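Local coordinates for protein putative monooxygenase Rv0793 (Mycobacterium tuberculosis, PDB 1Y0H) that is a putative homodimeric monooxygenase that might take part in antibiotic biosynthesis or scavenge reactive oxygen species to help evade host defences, at residues A[31-36]-A[66-71]. Sequence-based numbering, arbitrary orientation. Where two conformers were deposited one is given.
Sequences TPTRAE and DEHRGS. With ACT (acetate ion), chain C.
The backbones of helix 19-35 and helix 62-69 come nearest at Thr-33 and His-68, with their CA atoms 7.3 Å apart. The imidazole bridges the gap: with CG anti to the backbone N (chi1 171°), the ring of His-68 swings toward 31-36. Its ND1 donates to Glu-36 OE2 at 2.7 Å, a nearly straight bond (166°) that lies in the ring plane and meets the syn lone pair, although the carboxylate itself is turned 46° from the ring. The other oxygen, Glu-36 OE1, rests 3.3 Å from His-68 CB. At the CE1 corner sits Thr-33, its OG1 3.4 Å and its CG2 3.5 Å from His-68 CE1; this hydroxyl is bonded to Met-29 O one turn back. Ser-71, the N-cap of helix 72-78, donates its OG to His-68 O, which also accepts from Ser-71 N, and caps Tyr-74 N, linking the two helices. Tyr-74 meets the imidazole edge-to-face, and the ring of Tyr-59, from strand 53-59, also meets it. His-68 NE2 donates to the acetate O at 2.7 Å, and Tyr-42 OH binds the same ion, which probably came from the crystallisation liquor. Both imidazole nitrogens thus act as donors, ND1 to Glu-36 and NE2 to the acetate, which fixes the ring's rotation, and Glu-36 OE2, also bonded to His-73 NE2, ties both helices to helix 72-78 beside the bound acetate.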
ATOM      1  N   THR A  31     -13.480   3.390 -12.068  1.00 14.07           N
ATOM      2  CA  THR A  31     -13.961   4.655 -12.643  1.00 14.09           C
ATOM      3  C   THR A  31     -14.747   5.556 -11.652  1.00 13.59           C
ATOM      4  O   THR A  31     -14.368   6.719 -11.466  1.00 13.84           O
ATOM      5  CB  THR A  31     -14.688   4.424 -13.975  1.00 14.47           C
ATOM      6  OG1 THR A  31     -13.696   4.131 -14.963  1.00 14.61           O
ATOM      7  CG2 THR A  31     -15.453   5.661 -14.409  1.00 14.57           C
ATOM      8  N   PRO A  32     -15.817   5.023 -11.014  1.00 13.06           N
ATOM      9  CA  PRO A  32     -16.561   5.869 -10.067  1.00 12.85           C
ATOM     10  C   PRO A  32     -15.736   6.315  -8.861  1.00 11.99           C
ATOM     11  O   PRO A  32     -15.942   7.431  -8.376  1.00 12.61           O
ATOM     12  CB  PRO A  32     -17.727   4.983  -9.618  1.00 13.16           C
ATOM     13  CG  PRO A  32     -17.334   3.577  -9.978  1.00 12.71           C
ATOM     14  CD  PRO A  32     -16.410   3.680 -11.144  1.00 13.51           C
ATOM     15  N   THR A  33     -14.806   5.483  -8.388  1.00 11.69           N
ATOM     16  CA  THR A  33     -13.987   5.898  -7.247  1.00 11.22           C
ATOM     17  C   THR A  33     -12.987   6.973  -7.645  1.00 11.21           C
ATOM     18  O   THR A  33     -12.866   7.976  -6.954  1.00 10.83           O
ATOM     19  CB  THR A  33     -13.262   4.735  -6.559  1.00 11.45           C
ATOM     20  OG1 THR A  33     -14.224   3.722  -6.208  1.00 13.28           O
ATOM     21  CG2 THR A  33     -12.573   5.262  -5.292  1.00 12.23           C
ATOM     22  N   ARG A  34     -12.290   6.789  -8.763  1.00 11.00           N
ATOM     23  CA  ARG A  34     -11.357   7.830  -9.222  1.00 11.52           C
ATOM     24  C   ARG A  34     -12.084   9.147  -9.496  1.00 12.35           C
ATOM     25  O   ARG A  34     -11.481  10.208  -9.385  1.00 12.81           O
ATOM     26  CB  ARG A  34     -10.571   7.393 -10.464  1.00 11.48           C
ATOM     27  CG  ARG A  34      -9.504   6.357 -10.160  1.00 12.64           C
ATOM     28  CD  ARG A  34      -8.750   5.978 -11.430  1.00 12.84           C
ATOM     29  NE  ARG A  34      -7.827   4.879 -11.180  1.00 13.00           N
ATOM     30  CZ  ARG A  34      -7.286   4.113 -12.120  1.00 16.05           C
ATOM     31  NH1 ARG A  34      -7.555   4.318 -13.408  1.00 16.20           N
ATOM     32  NH2 ARG A  34      -6.457   3.143 -11.764  1.00 15.65           N
ATOM     33  N   ALA A  35     -13.370   9.058  -9.850  1.00 12.48           N
ATOM     34  CA  ALA A  35     -14.195  10.239 -10.153  1.00 13.36           C
ATOM     35  C   ALA A  35     -14.637  11.020  -8.915  1.00 13.77           C
ATOM     36  O   ALA A  35     -15.065  12.173  -9.035  1.00 14.38           O
ATOM     37  CB  ALA A  35     -15.403   9.858 -11.002  1.00 13.54           C
ATOM     38  N   GLU A  36     -14.545  10.389  -7.745  1.00 13.77           N
ATOM     39  CA  GLU A  36     -14.833  11.068  -6.475  1.00 14.22           C
ATOM     40  C   GLU A  36     -13.946  12.297  -6.290  1.00 13.93           C
ATOM     41  O   GLU A  36     -12.718  12.216  -6.425  1.00 13.40           O
ATOM     42  CB  GLU A  36     -14.643  10.113  -5.289  1.00 14.48           C
ATOM     43  CG  GLU A  36     -15.615   8.927  -5.230  1.00 14.17           C
ATOM     44  CD  GLU A  36     -15.225   7.861  -4.194  1.00 15.88           C
ATOM     45  OE1 GLU A  36     -14.389   8.140  -3.301  1.00 16.12           O
ATOM     46  OE2 GLU A  36     -15.752   6.723  -4.266  1.00 15.53           O
ATOM     47  N   ASP A  66     -14.889   8.499   4.211  1.00 12.48           N
ATOM     48  CA  ASP A  66     -16.220   8.211   4.703  1.00 13.41           C
ATOM     49  C   ASP A  66     -17.244   8.342   3.586  1.00 13.54           C
ATOM     50  O   ASP A  66     -18.138   7.506   3.463  1.00 14.11           O
ATOM     51  CB  ASP A  66     -16.549   9.116   5.890  1.00 14.19           C
ATOM     52  CG  ASP A  66     -15.651   8.836   7.083  1.00 16.59           C
ATOM     53  OD1 ASP A  66     -15.068   7.731   7.138  1.00 21.29           O
ATOM     54  OD2 ASP A  66     -15.514   9.717   7.969  1.00 20.68           O
ATOM     55  N   GLU A  67     -17.094   9.366   2.751  1.00 13.81           N
ATOM     56  CA  GLU A  67     -17.985   9.530   1.586  1.00 14.37           C
ATOM     57  C   GLU A  67     -17.885   8.325   0.645  1.00 14.17           C
ATOM     58  O   GLU A  67     -18.897   7.834   0.135  1.00 14.34           O
ATOM     59  CB  GLU A  67     -17.675  10.836   0.847  1.00 15.10           C
ATOM     60  CG  GLU A  67     -17.875  12.108   1.662  0.65 17.64           C
ATOM     61  CD  GLU A  67     -19.325  12.583   1.733  0.65 20.26           C
ATOM     62  OE1 GLU A  67     -19.537  13.736   2.167  0.65 23.74           O
ATOM     63  OE2 GLU A  67     -20.250  11.826   1.355  0.65 23.34           O
ATOM     64  N   HIS A  68     -16.667   7.830   0.445  1.00 13.42           N
ATOM     65  CA  HIS A  68     -16.431   6.678  -0.426  1.00 12.98           C
ATOM     66  C   HIS A  68     -17.184   5.457   0.097  1.00 13.26           C
ATOM     67  O   HIS A  68     -17.821   4.731  -0.662  1.00 12.93           O
ATOM     68  CB  HIS A  68     -14.926   6.398  -0.495  1.00 12.87           C
ATOM     69  CG  HIS A  68     -14.575   5.117  -1.185  1.00 12.52           C
ATOM     70  ND1 HIS A  68     -14.867   4.882  -2.511  1.00 13.07           N
ATOM     71  CD2 HIS A  68     -13.943   4.007  -0.735  1.00 12.19           C
ATOM     72  CE1 HIS A  68     -14.429   3.680  -2.849  1.00 12.75           C
ATOM     73  NE2 HIS A  68     -13.864   3.130  -1.789  1.00 12.10           N
ATOM     74  N   ARG A  69     -17.074   5.245   1.401  1.00 13.43           N
ATOM     75  CA  ARG A  69     -17.673   4.095   2.060  1.00 14.72           C
ATOM     76  C   ARG A  69     -19.197   4.145   2.110  1.00 15.04           C
ATOM     77  O   ARG A  69     -19.827   3.145   2.455  1.00 15.53           O
ATOM     78  CB  ARG A  69     -17.092   3.951   3.459  1.00 14.87           C
ATOM     79  CG  ARG A  69     -15.665   3.457   3.447  1.00 16.10           C
ATOM     80  CD  ARG A  69     -15.071   3.543   4.836  1.00 18.61           C
ATOM     81  NE  ARG A  69     -13.834   2.784   4.897  1.00 22.27           N
ATOM     82  CZ  ARG A  69     -13.046   2.695   5.964  1.00 22.31           C
ATOM     83  NH1 ARG A  69     -13.344   3.336   7.082  1.00 23.49           N
ATOM     84  NH2 ARG A  69     -11.947   1.955   5.895  1.00 23.62           N
ATOM     85  N   GLY A  70     -19.781   5.302   1.787  1.00 15.59           N
ATOM     86  CA  GLY A  70     -21.238   5.439   1.701  1.00 16.22           C
ATOM     87  C   GLY A  70     -21.795   5.450   0.286  1.00 16.49           C
ATOM     88  O   GLY A  70     -23.016   5.569   0.085  1.00 17.42           O
ATOM     89  N   SER A  71     -20.903   5.332  -0.689  1.00 16.50           N
ATOM     90  CA  SER A  71     -21.244   5.484  -2.105  1.00 16.15           C
ATOM     91  C   SER A  71     -21.964   4.260  -2.672  1.00 16.27           C
ATOM     92  O   SER A  71     -21.788   3.147  -2.164  1.00 16.48           O
ATOM     93  CB  SER A  71     -19.985   5.754  -2.923  1.00 16.41           C
ATOM     94  OG  SER A  71     -19.171   4.597  -2.983  1.00 15.43           O
TER
HETATM   95  C   ACT C 301     -12.538  -0.406  -1.744  1.00 20.44           C
HETATM   96  O   ACT C 301     -12.765   0.674  -2.325  1.00 19.69           O
HETATM   97  OXT ACT C 301     -11.978  -0.345  -0.620  1.00 21.20           O
HETATM   98  CH3 ACT C 301     -12.915  -1.707  -2.378  1.00 20.19           C